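Local coordinates for protein aminotransferase class-III (Ochrobactrum anthropi, PDB 5GHG) that probably transfers amino groups between amines and carbonyl compounds as an omega-transaminase, using a bound vitamin B6 cofactor, here in the pyridoxamine phosphate form, at residues T162-N167 with M228-V233; K360-L365 with L379-E384. The protein carries 1 engineered substitution. All blocks are in the same frame, centred on the assembly; numbering follows the deposited sequence.

In the fold
After the early strands 32-38, 41-44 and 49-52, which join the sheet of contact 2, the chain builds the large cofactor-binding domain of a class-III, fold-type I aminotransferase. Contact 1 closes a long loop of 60 residues there: the turn after helix 156-161 meets the turn that follows strand 219-224, two excursions leaving the central mixed sheet beside the cofactor. Much later, contact 2 closes a short loop of 13 residues: strand 371-377 lies in it, and strand 380-385 comes back against the end of helix 347-363. The loops follow in series and neither encloses the other. They meet through Val233, whose CG2 packs 3.6 Å from Ala381 O, so the segment 228-233 bridges cofactor surroundings and the sheet that contains strand 380-385.

Contact 1 (T162-N167 with M228-V233); sequences TGLPNN and MGAGGV
Leu164 reaches out to the turn at Ala230 and Gly231, joining two loops at the edge of the cofactor site in the large domain of this fold-type I aminotransferase. Its CB points toward the other segment, and the chain continues through CG, placed beside the backbone N (chi1 -66°), to a fork whose two prongs have different partners. CD1 lies 4.2 Å from the carbonyl O of Ala230 and 4.5 Å from Ala230 CB, while CD2 turns to the backbone of Gly231. These are loose van der Waals contacts, and a branched leucine suits them because its two methyls reach neighbouring residues at once. Ala230 offers a small methyl where the pyridoxamine phosphate is only about 5 Å from its side chain, and Tyr151, a cofactor-pocket residue, touches both Leu164 and Ala230. The Leu164 turn is itself closed by a backbone bond from Asn167 N to Leu164 O, 3.0 Å. Gly231 has no side chain to stand between its backbone and the leucine, and the second methyl meets the main chain directly, with Leu164 CD2 4.2 Å from Gly231 CA.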
loop_
_atom_site.group_PDB
_atom_site.type_symbol
_atom_site.label_atom_id
_atom_site.label_comp_id
_atom_site.label_asym_id
_atom_site.label_seq_id
_atom_site.Cartn_x
_atom_site.Cartn_y
_atom_site.Cartn_z
ATOM N N THR B 162 5.984 -0.725 -14.106
ATOM C CA THR B 162 7.107 0.198 -14.068
ATOM C C THR B 162 8.201 -0.269 -15.022
ATOM O O THR B 162 8.450 -1.471 -15.157
ATOM C CB THR B 162 7.616 0.282 -12.632
ATOM O OG1 THR B 162 6.586 0.878 -11.832
ATOM C CG2 THR B 162 8.920 1.081 -12.524
ATOM N N GLY B 163 8.820 0.684 -15.713
ATOM C CA GLY B 163 9.778 0.355 -16.762
ATOM C C GLY B 163 11.194 0.801 -16.453
ATOM O O GLY B 163 11.947 1.165 -17.355
ATOM N N LEU B 164 11.557 0.784 -15.170
ATOM C CA LEU B 164 12.880 1.219 -14.727
ATOM C C LEU B 164 13.643 0.015 -14.176
ATOM O O LEU B 164 13.076 -0.782 -13.410
ATOM C CB LEU B 164 12.763 2.309 -13.652
ATOM C CG LEU B 164 12.149 3.640 -14.144
ATOM C CD1 LEU B 164 11.731 4.526 -12.991
ATOM C CD2 LEU B 164 13.122 4.392 -15.064
ATOM N N PRO B 165 14.907 -0.155 -14.561
ATOM C CA PRO B 165 15.622 -1.388 -14.209
ATOM C C PRO B 165 15.804 -1.598 -12.716
ATOM O O PRO B 165 15.763 -2.753 -12.260
ATOM C CB PRO B 165 16.980 -1.234 -14.934
ATOM C CG PRO B 165 17.108 0.224 -15.229
ATOM C CD PRO B 165 15.700 0.703 -15.467
ATOM N N ASN B 166 16.003 -0.533 -11.948
ATOM C CA ASN B 166 16.123 -0.675 -10.498
ATOM C C ASN B 166 14.870 -1.306 -9.892
ATOM O O ASN B 166 14.933 -1.895 -8.819
ATOM C CB ASN B 166 16.358 0.679 -9.837
ATOM C CG ASN B 166 17.748 1.225 -10.058
ATOM O OD1 ASN B 166 18.656 0.510 -10.456
ATOM N ND2 ASN B 166 17.920 2.521 -9.738
ATOM N N ASN B 167 13.715 -1.156 -10.536
ATOM C CA ASN B 167 12.504 -1.751 -9.983
ATOM C C ASN B 167 12.346 -3.227 -10.340
ATOM O O ASN B 167 11.434 -3.891 -9.816
ATOM C CB ASN B 167 11.275 -0.970 -10.458
ATOM C CG ASN B 167 11.169 0.377 -9.774
ATOM O OD1 ASN B 167 11.633 1.386 -10.294
ATOM N ND2 ASN B 167 10.574 0.390 -8.598
ATOM N N MET B 228 6.155 11.548 -17.872
ATOM C CA MET B 228 6.787 10.567 -16.989
ATOM C C MET B 228 7.535 11.281 -15.876
ATOM O O MET B 228 8.437 12.074 -16.146
ATOM C CB MET B 228 7.745 9.671 -17.763
ATOM C CG MET B 228 7.072 8.698 -18.700
ATOM S SD MET B 228 8.299 7.878 -19.755
ATOM C CE MET B 228 7.309 6.543 -20.411
ATOM N N GLY B 229 7.171 11.007 -14.625
ATOM C CA GLY B 229 7.806 11.685 -13.513
ATOM C C GLY B 229 9.100 11.042 -13.073
ATOM O O GLY B 229 10.194 11.525 -13.405
ATOM N N ALA B 230 8.980 9.929 -12.342
ATOM C CA ALA B 230 10.144 9.245 -11.788
ATOM C C ALA B 230 11.142 8.841 -12.859
ATOM O O ALA B 230 12.338 8.693 -12.571
ATOM C CB ALA B 230 9.710 8.004 -10.991
ATOM N N GLY B 231 10.674 8.640 -14.092
ATOM C CA GLY B 231 11.571 8.300 -15.177
ATOM C C GLY B 231 12.434 9.448 -15.667
ATOM O O GLY B 231 13.274 9.232 -16.544
ATOM N N GLY B 232 12.255 10.658 -15.125
ATOM C CA GLY B 232 13.099 11.776 -15.471
ATOM C C GLY B 232 12.387 12.972 -16.091
ATOM O O GLY B 232 13.006 13.740 -16.849
ATOM N N VAL B 233 11.117 13.168 -15.755
ATOM C CA VAL B 233 10.323 14.265 -16.307
ATOM C C VAL B 233 10.416 14.223 -17.834
ATOM O O VAL B 233 10.897 15.172 -18.464
ATOM C CB VAL B 233 10.773 15.636 -15.762
ATOM C CG1 VAL B 233 9.787 16.730 -16.174
ATOM C CG2 VAL B 233 10.884 15.606 -14.258
#

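Contact 2 (K360-L365 with L379-E384); sequences KRLREL and LIAGVE
Ala381 and Val383 turn their side chains to the two methyls of Leu362, so that helix 347-363 sits on a face of strand 380-385 in alpha/beta packing. The contacts within 4.5 Å are all apolar. CD1 of Leu362 presses to 3.4 Å from Ala381 CB, tighter than usual for two carbons, and the small alanine lets the helix come this near. CD2 takes the other direction, 4.0 Å from CG2 of Val383; CG1 of that valine is anti to the backbone N (chi1 178°), which leaves CG2 beside that N. Alternation along the strand puts Ala381 and Val383 on the face toward the helix, while the side chain of Ile380 points away and packs on Val233. Polar interactions lie around this apolar patch. Arg361 NE and Glu364 OE1 form a long salt bridge, 3.6 Å, within residues 360-365. On the strand, the buried carboxylate of Glu384 is matched by Arg188 at OE2 and Arg375 at OE1, which would probably favour its charged form. Strand 380-385 runs between strands 371-377 and 422-425, both antiparallel to it, and helix 433-455 meets Leu362 through Val440 and Leu443.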
loop_
_atom_site.group_PDB
_atom_site.type_symbol
_atom_site.label_atom_id
_atom_site.label_comp_id
_atom_site.label_asym_id
_atom_site.label_seq_id
_atom_site.Cartn_x
_atom_site.Cartn_y
_atom_site.Cartn_z
ATOM N N LYS B 360 10.420 29.261 -18.315
ATOM C CA LYS B 360 11.224 30.270 -19.016
ATOM C C LYS B 360 12.571 30.468 -18.333
ATOM O O LYS B 360 13.618 30.455 -18.996
ATOM C CB LYS B 360 10.452 31.585 -19.088
ATOM C CG LYS B 360 11.218 32.753 -19.708
ATOM C CD LYS B 360 10.459 34.069 -19.475
ATOM C CE LYS B 360 11.142 35.255 -20.166
ATOM N NZ LYS B 360 11.064 35.158 -21.660
ATOM N N ARG B 361 12.574 30.638 -17.006
ATOM C CA ARG B 361 13.833 30.816 -16.293
ATOM C C ARG B 361 14.763 29.622 -16.472
ATOM O O ARG B 361 15.964 29.792 -16.706
ATOM C CB ARG B 361 13.573 31.085 -14.799
ATOM C CG ARG B 361 13.083 32.512 -14.517
ATOM C CD ARG B 361 14.235 33.515 -14.680
ATOM N NE ARG B 361 15.405 33.108 -13.894
ATOM C CZ ARG B 361 15.628 33.494 -12.652
ATOM N NH1 ARG B 361 14.773 34.323 -12.067
ATOM N NH2 ARG B 361 16.709 33.068 -11.991
ATOM N N LEU B 362 14.230 28.397 -16.386
ATOM C CA LEU B 362 15.088 27.234 -16.549
ATOM C C LEU B 362 15.687 27.170 -17.951
ATOM O O LEU B 362 16.841 26.769 -18.127
ATOM C CB LEU B 362 14.331 25.941 -16.230
ATOM C CG LEU B 362 14.086 25.613 -14.757
ATOM C CD1 LEU B 362 13.133 24.426 -14.630
ATOM C CD2 LEU B 362 15.387 25.325 -14.006
ATOM N N ARG B 363 14.909 27.538 -18.964
ATOM C CA ARG B 363 15.426 27.454 -20.322
ATOM C C ARG B 363 16.502 28.502 -20.611
ATOM O O ARG B 363 17.267 28.341 -21.561
ATOM C CB ARG B 363 14.269 27.537 -21.319
ATOM C CG ARG B 363 13.582 26.161 -21.450
ATOM C CD ARG B 363 12.285 26.222 -22.205
ATOM N NE ARG B 363 11.674 24.901 -22.324
ATOM C CZ ARG B 363 11.048 24.280 -21.334
ATOM N NH1 ARG B 363 10.977 24.874 -20.147
ATOM N NH2 ARG B 363 10.478 23.090 -21.527
ATOM N N GLU B 364 16.597 29.546 -19.795
ATOM C CA GLU B 364 17.706 30.480 -19.927
ATOM C C GLU B 364 19.051 29.827 -19.630
ATOM O O GLU B 364 20.085 30.410 -19.958
ATOM C CB GLU B 364 17.495 31.694 -19.005
ATOM C CG GLU B 364 16.273 32.516 -19.371
ATOM C CD GLU B 364 15.906 33.565 -18.323
ATOM O OE1 GLU B 364 16.597 33.666 -17.293
ATOM O OE2 GLU B 364 14.908 34.293 -18.529
ATOM N N LEU B 365 19.060 28.634 -19.030
ATOM C CA LEU B 365 20.286 27.913 -18.754
ATOM C C LEU B 365 20.640 26.891 -19.831
ATOM O O LEU B 365 21.617 26.172 -19.669
ATOM C CB LEU B 365 20.185 27.185 -17.401
ATOM C CG LEU B 365 19.665 28.001 -16.231
ATOM C CD1 LEU B 365 19.688 27.131 -14.989
ATOM C CD2 LEU B 365 20.457 29.286 -16.040
ATOM N N LEU B 379 4.279 23.154 -13.980
ATOM C CA LEU B 379 5.155 23.298 -12.830
ATOM C C LEU B 379 6.010 22.053 -12.599
ATOM O O LEU B 379 6.337 21.713 -11.459
ATOM C CB LEU B 379 4.342 23.653 -11.580
ATOM C CG LEU B 379 4.998 24.377 -10.400
ATOM C CD1 LEU B 379 5.716 25.678 -10.837
ATOM C CD2 LEU B 379 3.975 24.645 -9.290
ATOM N N ILE B 380 6.401 21.356 -13.665
ATOM C CA ILE B 380 7.316 20.223 -13.534
ATOM C C ILE B 380 8.382 20.341 -14.605
ATOM O O ILE B 380 8.075 20.661 -15.761
ATOM C CB ILE B 380 6.590 18.868 -13.605
ATOM C CG1 ILE B 380 7.533 17.744 -13.194
ATOM C CG2 ILE B 380 6.024 18.627 -15.002
ATOM C CD1 ILE B 380 6.861 16.414 -12.949
ATOM N N ALA B 381 9.628 20.104 -14.234
ATOM C CA ALA B 381 10.724 20.279 -15.173
ATOM C C ALA B 381 11.877 19.371 -14.816
ATOM O O ALA B 381 12.056 18.983 -13.667
ATOM C CB ALA B 381 11.204 21.743 -15.226
ATOM N N GLY B 382 12.676 19.056 -15.824
ATOM C CA GLY B 382 13.916 18.338 -15.619
ATOM C C GLY B 382 15.038 19.013 -16.367
ATOM O O GLY B 382 14.841 19.533 -17.464
ATOM N N VAL B 383 16.209 19.018 -15.757
ATOM C CA VAL B 383 17.421 19.589 -16.343
ATOM C C VAL B 383 18.437 18.470 -16.423
ATOM O O VAL B 383 18.954 18.018 -15.393
ATOM C CB VAL B 383 17.949 20.789 -15.521
ATOM C CG1 VAL B 383 19.225 21.338 -16.126
ATOM C CG2 VAL B 383 16.902 21.891 -15.438
ATOM N N GLU B 384 18.702 17.981 -17.632
ATOM C CA GLU B 384 19.610 16.852 -17.804
ATOM C C GLU B 384 21.021 17.356 -18.046
ATOM O O GLU B 384 21.256 18.168 -18.950
ATOM C CB GLU B 384 19.171 15.933 -18.947
ATOM C CG GLU B 384 20.037 14.687 -19.050
ATOM C CD GLU B 384 19.421 13.566 -19.874
ATOM O OE1 GLU B 384 18.221 13.652 -20.187
ATOM O OE2 GLU B 384 20.148 12.599 -20.210
#